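Local coordinates for protein type 6 secretion amidase effector 2 (Salmonella typhi, PDB 6WIN) that probably cleaves amide bonds in the peptide part of bacterial peptidoglycan, as an antibacterial toxin delivered by type VI secretion, at residues A[55-69]-A[118-132]. Sequence-based numbering, arbitrary orientation.
Sequences TVIATFVNGRYPNHN and TYIRMSNNAEAYFIV
F60, just past the end of strand 56-59, lies across strand 129-132, with its CD2 3.7 Å from F130 CB. The carbonyl oxygen of F130 and CG2 of V132 both come up to the rim of the F60 ring, near its plane. The ring reaches them because CG stands anti to its own carbonyl carbon (chi1 -80°), which turns it back over the neighbouring strand. V132 CG2 also packs on A58 CB and V56 CG1, extending this apolar face, and F130 and F60 both rest on Q41 of the next strand, 40-44.

On the other face, T59 sets its methyl CG2 over the Y129 ring, 4.0 Å from the centroid and displaced toward the rim, a CH-pi contact. The Y129 hydroxyl donates to S123 O, at the ring edge, which helps fix the ring beneath the methyl. T59 OG1 is held by the backbone N of H73.

M122, a selenomethionine, is the third main element. Its chain bends at chi3 (-89°), bringing CE against both V61 CG2 and N69 ND2; the approach to V61 CG2, 3.4 Å, is tight. The amide's other end, N69 OD1, accepts from the backbone N of G71. SE lies near P66 CG, and this side chain thereby joins the short 3-10 segment 122-123 to the chain that leaves strand 56-59.

The backbones pair through A58 with F130, F130 N giving A58 O a 2.8 Å bond. V132 N binds V56 O almost straight (177°), and F60 N donates to A128 O, carrying the pairing beyond the strand ends. A water donating to F60 O also bonds to Y119 OH.

Strand 129-133 thus sits between 40-44 and 56-59, joining the chain's last strand antiparallel to an early one within the six-stranded antiparallel sheet of this amidase domain.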
loop_
_atom_site.group_PDB
_atom_site.type_symbol
_atom_site.label_atom_id
_atom_site.label_comp_id
_atom_site.label_asym_id
_atom_site.label_seq_id
_atom_site.Cartn_x
_atom_site.Cartn_y
_atom_site.Cartn_z
ATOM N N THR A 55 -1.752 -5.495 -7.715
ATOM C CA THR A 55 -2.211 -4.114 -7.737
ATOM C C THR A 55 -1.419 -3.284 -6.735
ATOM O O THR A 55 -1.183 -3.719 -5.603
ATOM C CB THR A 55 -3.705 -4.042 -7.413
ATOM O OG1 THR A 55 -4.438 -4.844 -8.347
ATOM C CG2 THR A 55 -4.182 -2.609 -7.487
ATOM N N VAL A 56 -0.991 -2.092 -7.158
ATOM C CA VAL A 56 -0.320 -1.185 -6.238
ATOM C C VAL A 56 -1.353 -0.562 -5.310
ATOM O O VAL A 56 -2.341 0.023 -5.770
ATOM C CB VAL A 56 0.446 -0.103 -7.005
ATOM C CG1 VAL A 56 0.978 0.926 -6.034
ATOM C CG2 VAL A 56 1.580 -0.730 -7.861
ATOM N N ILE A 57 -1.127 -0.679 -3.995
ATOM C CA ILE A 57 -2.034 -0.149 -2.987
ATOM C C ILE A 57 -1.249 0.685 -1.979
ATOM O O ILE A 57 -0.022 0.614 -1.898
ATOM C CB ILE A 57 -2.819 -1.279 -2.290
ATOM C CG1 ILE A 57 -1.866 -2.198 -1.505
ATOM C CG2 ILE A 57 -3.581 -2.088 -3.336
ATOM C CD1 ILE A 57 -2.594 -3.286 -0.693
ATOM N N ALA A 58 -1.973 1.490 -1.203
ATOM C CA ALA A 58 -1.326 2.385 -0.251
ATOM C C ALA A 58 -2.329 2.842 0.800
ATOM O O ALA A 58 -3.540 2.763 0.603
ATOM C CB ALA A 58 -0.727 3.608 -0.953
ATOM N N THR A 59 -1.798 3.334 1.916
ATOM C CA THR A 59 -2.597 4.050 2.903
ATOM C C THR A 59 -3.019 5.408 2.348
ATOM O O THR A 59 -2.182 6.170 1.858
ATOM C CB THR A 59 -1.784 4.265 4.178
ATOM O OG1 THR A 59 -0.610 5.026 3.846
ATOM C CG2 THR A 59 -1.362 2.928 4.812
ATOM N N PHE A 60 -4.308 5.730 2.449
ATOM C CA PHE A 60 -4.829 7.007 1.969
ATOM C C PHE A 60 -5.697 7.673 3.025
ATOM O O PHE A 60 -6.491 7.011 3.698
ATOM C CB PHE A 60 -5.671 6.849 0.699
ATOM C CG PHE A 60 -4.866 6.731 -0.557
ATOM C CD1 PHE A 60 -4.498 7.865 -1.272
ATOM C CD2 PHE A 60 -4.501 5.487 -1.042
ATOM C CE1 PHE A 60 -3.777 7.763 -2.436
ATOM C CE2 PHE A 60 -3.778 5.378 -2.205
ATOM C CZ PHE A 60 -3.417 6.526 -2.908
ATOM N N VAL A 61 -5.566 8.991 3.128
ATOM C CA VAL A 61 -6.335 9.804 4.060
ATOM C C VAL A 61 -6.862 11.012 3.300
ATOM O O VAL A 61 -6.079 11.745 2.685
ATOM C CB VAL A 61 -5.485 10.261 5.258
ATOM C CG1 VAL A 61 -6.164 11.405 5.979
ATOM C CG2 VAL A 61 -5.174 9.087 6.194
ATOM N N ASN A 62 -8.179 11.220 3.351
ATOM C CA ASN A 62 -8.818 12.397 2.756
ATOM C C ASN A 62 -8.414 12.544 1.293
ATOM O O ASN A 62 -8.119 13.641 0.815
ATOM C CB ASN A 62 -8.487 13.674 3.536
ATOM C CG ASN A 62 -8.971 13.626 4.989
ATOM O OD1 ASN A 62 -10.016 13.047 5.293
ATOM N ND2 ASN A 62 -8.208 14.248 5.889
ATOM N N GLY A 63 -8.364 11.414 0.589
ATOM C CA GLY A 63 -8.119 11.392 -0.833
ATOM C C GLY A 63 -6.662 11.348 -1.242
ATOM O O GLY A 63 -6.386 11.263 -2.448
ATOM N N ARG A 64 -5.723 11.428 -0.294
ATOM C CA ARG A 64 -4.314 11.596 -0.635
ATOM C C ARG A 64 -3.416 10.718 0.229
ATOM O O ARG A 64 -3.789 10.299 1.328
ATOM C CB ARG A 64 -3.863 13.053 -0.493
ATOM C CG ARG A 64 -4.904 14.070 -0.921
ATOM C CD ARG A 64 -4.987 14.142 -2.424
ATOM N NE ARG A 64 -3.674 14.340 -3.019
ATOM C CZ ARG A 64 -3.001 15.486 -2.967
ATOM N NH1 ARG A 64 -1.802 15.577 -3.532
ATOM N NH2 ARG A 64 -3.527 16.546 -2.352
ATOM N N TYR A 65 -2.218 10.455 -0.284
ATOM C CA TYR A 65 -1.208 9.748 0.498
ATOM C C TYR A 65 -0.746 10.651 1.634
ATOM O O TYR A 65 -0.378 11.806 1.389
ATOM C CB TYR A 65 -0.025 9.356 -0.391
ATOM C CG TYR A 65 0.996 8.463 0.268
ATOM C CD1 TYR A 65 0.787 7.093 0.354
ATOM C CD2 TYR A 65 2.166 8.982 0.801
ATOM C CE1 TYR A 65 1.718 6.267 0.945
ATOM C CE2 TYR A 65 3.109 8.156 1.403
ATOM C CZ TYR A 65 2.875 6.801 1.466
ATOM O OH TYR A 65 3.790 5.958 2.061
ATOM N N PRO A 66 -0.772 10.191 2.875
ATOM C CA PRO A 66 -0.358 11.063 3.994
ATOM C C PRO A 66 1.151 11.048 4.252
ATOM O O PRO A 66 1.671 10.351 5.122
ATOM C CB PRO A 66 -1.143 10.481 5.173
ATOM C CG PRO A 66 -1.254 9.022 4.864
ATOM C CD PRO A 66 -1.255 8.879 3.348
ATOM N N ASN A 67 1.877 11.857 3.473
ATOM C CA ASN A 67 3.325 11.971 3.653
ATOM C C ASN A 67 3.679 12.453 5.053
ATOM O O ASN A 67 4.746 12.119 5.581
ATOM C CB ASN A 67 3.914 12.928 2.615
ATOM C CG ASN A 67 3.597 12.517 1.186
ATOM O OD1 ASN A 67 2.623 12.994 0.589
ATOM N ND2 ASN A 67 4.429 11.641 0.624
ATOM N N HIS A 68 2.792 13.226 5.662
ATOM C CA HIS A 68 2.973 13.838 6.968
ATOM C C HIS A 68 2.784 12.866 8.125
ATOM O O HIS A 68 2.940 13.269 9.279
ATOM C CB HIS A 68 1.979 14.986 7.109
ATOM C CG HIS A 68 0.584 14.619 6.696
ATOM N ND1 HIS A 68 0.184 14.572 5.376
ATOM C CD2 HIS A 68 -0.503 14.271 7.429
ATOM C CE1 HIS A 68 -1.088 14.218 5.315
ATOM N NE2 HIS A 68 -1.528 14.030 6.546
ATOM N N ASN A 69 2.444 11.611 7.859
ATOM C CA ASN A 69 2.043 10.670 8.895
ATOM C C ASN A 69 3.051 9.528 8.923
ATOM O O ASN A 69 3.385 8.968 7.874
ATOM C CB ASN A 69 0.615 10.174 8.618
ATOM C CG ASN A 69 0.046 9.311 9.731
ATOM O OD1 ASN A 69 0.769 8.647 10.475
ATOM N ND2 ASN A 69 -1.278 9.310 9.838
ATOM N N THR A 118 -8.580 9.648 9.623
ATOM C CA THR A 118 -7.438 8.854 10.068
ATOM C C THR A 118 -7.867 7.445 10.477
ATOM O O THR A 118 -9.055 7.147 10.645
ATOM C CB THR A 118 -6.731 9.536 11.243
ATOM O OG1 THR A 118 -7.657 9.695 12.326
ATOM C CG2 THR A 118 -6.210 10.898 10.849
ATOM N N TYR A 119 -6.859 6.580 10.665
ATOM C CA TYR A 119 -7.027 5.183 11.046
ATOM C C TYR A 119 -6.063 4.851 12.178
ATOM O O TYR A 119 -4.895 5.250 12.134
ATOM C CB TYR A 119 -6.727 4.220 9.878
ATOM C CG TYR A 119 -7.590 4.360 8.649
ATOM C CD1 TYR A 119 -8.671 3.513 8.445
ATOM C CD2 TYR A 119 -7.304 5.313 7.676
ATOM C CE1 TYR A 119 -9.454 3.619 7.323
ATOM C CE2 TYR A 119 -8.088 5.433 6.550
ATOM C CZ TYR A 119 -9.161 4.580 6.380
ATOM O OH TYR A 119 -9.946 4.679 5.264
ATOM N N ILE A 120 -6.545 4.117 13.188
ATOM C CA ILE A 120 -5.634 3.582 14.201
ATOM C C ILE A 120 -4.633 2.638 13.534
ATOM O O ILE A 120 -4.965 1.923 12.579
ATOM C CB ILE A 120 -6.392 2.847 15.322
ATOM C CG1 ILE A 120 -7.249 1.717 14.742
ATOM C CG2 ILE A 120 -7.260 3.805 16.106
ATOM C CD1 ILE A 120 -7.387 0.512 15.669
ATOM N N ARG A 121 -3.398 2.645 14.045
ATOM C CA ARG A 121 -2.298 1.775 13.600
ATOM C C ARG A 121 -2.274 1.624 12.078
ATOM O O ARG A 121 -2.261 0.520 11.527
ATOM C CB ARG A 121 -2.369 0.413 14.296
ATOM C CG ARG A 121 -2.283 0.516 15.814
ATOM C CD ARG A 121 -3.104 -0.561 16.514
ATOM N NE ARG A 121 -2.646 -1.896 16.149
ATOM C CZ ARG A 121 -3.230 -3.028 16.528
ATOM N NH1 ARG A 121 -2.732 -4.193 16.121
ATOM N NH2 ARG A 121 -4.304 -3.001 17.309
HETATM N N MSE A 122 -2.241 2.766 11.398
HETATM C CA MSE A 122 -2.673 2.867 10.001
HETATM C C MSE A 122 -1.977 1.878 9.056
HETATM O O MSE A 122 -2.647 1.147 8.323
HETATM C CB MSE A 122 -2.484 4.311 9.525
HETATM C CG MSE A 122 -3.472 4.734 8.473
HETATM SE SE MSE A 122 -2.997 6.373 7.574
HETATM C CE MSE A 122 -3.960 7.490 8.929
ATOM N N SER A 123 -0.641 1.829 9.100
ATOM C CA SER A 123 0.107 0.927 8.223
ATOM C C SER A 123 -0.189 -0.545 8.500
ATOM O O SER A 123 0.050 -1.394 7.627
ATOM C CB SER A 123 1.603 1.191 8.378
ATOM O OG SER A 123 2.031 0.802 9.665
ATOM N N ASN A 124 -0.688 -0.866 9.694
ATOM C CA ASN A 124 -1.071 -2.225 10.072
ATOM C C ASN A 124 -2.588 -2.394 10.128
ATOM O O ASN A 124 -3.092 -3.299 10.807
ATOM C CB ASN A 124 -0.435 -2.595 11.416
ATOM C CG ASN A 124 1.080 -2.508 11.378
ATOM O OD1 ASN A 124 1.701 -2.943 10.420
ATOM N ND2 ASN A 124 1.675 -1.924 12.406
ATOM N N ASN A 125 -3.318 -1.544 9.400
ATOM C CA ASN A 125 -4.778 -1.494 9.377
ATOM C C ASN A 125 -5.240 -1.791 7.956
ATOM O O ASN A 125 -5.107 -0.939 7.072
ATOM C CB ASN A 125 -5.265 -0.112 9.830
ATOM C CG ASN A 125 -6.750 -0.065 10.103
ATOM O OD1 ASN A 125 -7.545 -0.740 9.447
ATOM N ND2 ASN A 125 -7.135 0.735 11.096
ATOM N N ALA A 126 -5.817 -2.979 7.744
ATOM C CA ALA A 126 -6.244 -3.375 6.404
ATOM C C ALA A 126 -7.233 -2.397 5.784
ATOM O O ALA A 126 -7.325 -2.319 4.556
ATOM C CB ALA A 126 -6.872 -4.765 6.429
ATOM N N GLU A 127 -8.008 -1.677 6.602
ATOM C CA GLU A 127 -9.023 -0.762 6.086
ATOM C C GLU A 127 -8.441 0.562 5.600
ATOM O O GLU A 127 -9.147 1.320 4.923
ATOM C CB GLU A 127 -10.086 -0.504 7.166
ATOM C CG GLU A 127 -10.918 -1.745 7.518
ATOM C CD GLU A 127 -12.071 -1.434 8.459
ATOM O OE1 GLU A 127 -11.951 -1.747 9.657
ATOM O OE2 GLU A 127 -13.088 -0.870 7.998
ATOM N N ALA A 128 -7.174 0.847 5.911
ATOM C CA ALA A 128 -6.537 2.075 5.455
ATOM C C ALA A 128 -6.025 1.989 4.020
ATOM O O ALA A 128 -5.567 3.003 3.479
ATOM C CB ALA A 128 -5.377 2.437 6.388
ATOM N N TYR A 129 -6.118 0.832 3.378
ATOM C CA TYR A 129 -5.459 0.614 2.099
ATOM C C TYR A 129 -6.431 0.774 0.942
ATOM O O TYR A 129 -7.528 0.206 0.950
ATOM C CB TYR A 129 -4.797 -0.764 2.058
ATOM C CG TYR A 129 -3.529 -0.751 2.862
ATOM C CD1 TYR A 129 -3.547 -0.995 4.243
ATOM C CD2 TYR A 129 -2.314 -0.447 2.258
ATOM C CE1 TYR A 129 -2.385 -0.947 4.989
ATOM C CE2 TYR A 129 -1.145 -0.403 2.985
ATOM C CZ TYR A 129 -1.181 -0.657 4.349
ATOM O OH TYR A 129 -0.006 -0.592 5.053
ATOM N N PHE A 130 -6.005 1.534 -0.059
ATOM C CA PHE A 130 -6.804 1.806 -1.237
ATOM C C PHE A 130 -5.911 1.668 -2.461
ATOM O O PHE A 130 -4.699 1.854 -2.381
ATOM C CB PHE A 130 -7.426 3.219 -1.177
ATOM C CG PHE A 130 -8.437 3.391 -0.065
ATOM C CD1 PHE A 130 -9.792 3.401 -0.342
ATOM C CD2 PHE A 130 -8.031 3.543 1.253
ATOM C CE1 PHE A 130 -10.732 3.541 0.684
ATOM C CE2 PHE A 130 -8.962 3.695 2.278
ATOM C CZ PHE A 130 -10.306 3.690 1.991
ATOM N N ILE A 131 -6.529 1.339 -3.596
ATOM C CA ILE A 131 -5.792 1.274 -4.847
ATOM C C ILE A 131 -5.231 2.648 -5.193
ATOM O O ILE A 131 -5.913 3.677 -5.058
ATOM C CB ILE A 131 -6.706 0.731 -5.956
ATOM C CG1 ILE A 131 -7.167 -0.690 -5.609
ATOM C CG2 ILE A 131 -5.993 0.754 -7.291
ATOM C CD1 ILE A 131 -8.069 -1.335 -6.651
ATOM N N VAL A 132 -3.972 2.667 -5.636
ATOM C CA VAL A 132 -3.306 3.906 -6.032
ATOM C C VAL A 132 -3.826 4.311 -7.406
ATOM O O VAL A 132 -3.698 3.550 -8.363
ATOM C CB VAL A 132 -1.779 3.729 -6.063
ATOM C CG1 VAL A 132 -1.141 4.896 -6.801
ATOM C CG2 VAL A 132 -1.214 3.621 -4.656
HETATM O O HOH W 1 -2.588 1.000 -8.478
HETATM O O HOH W 2 -9.240 6.966 3.656
#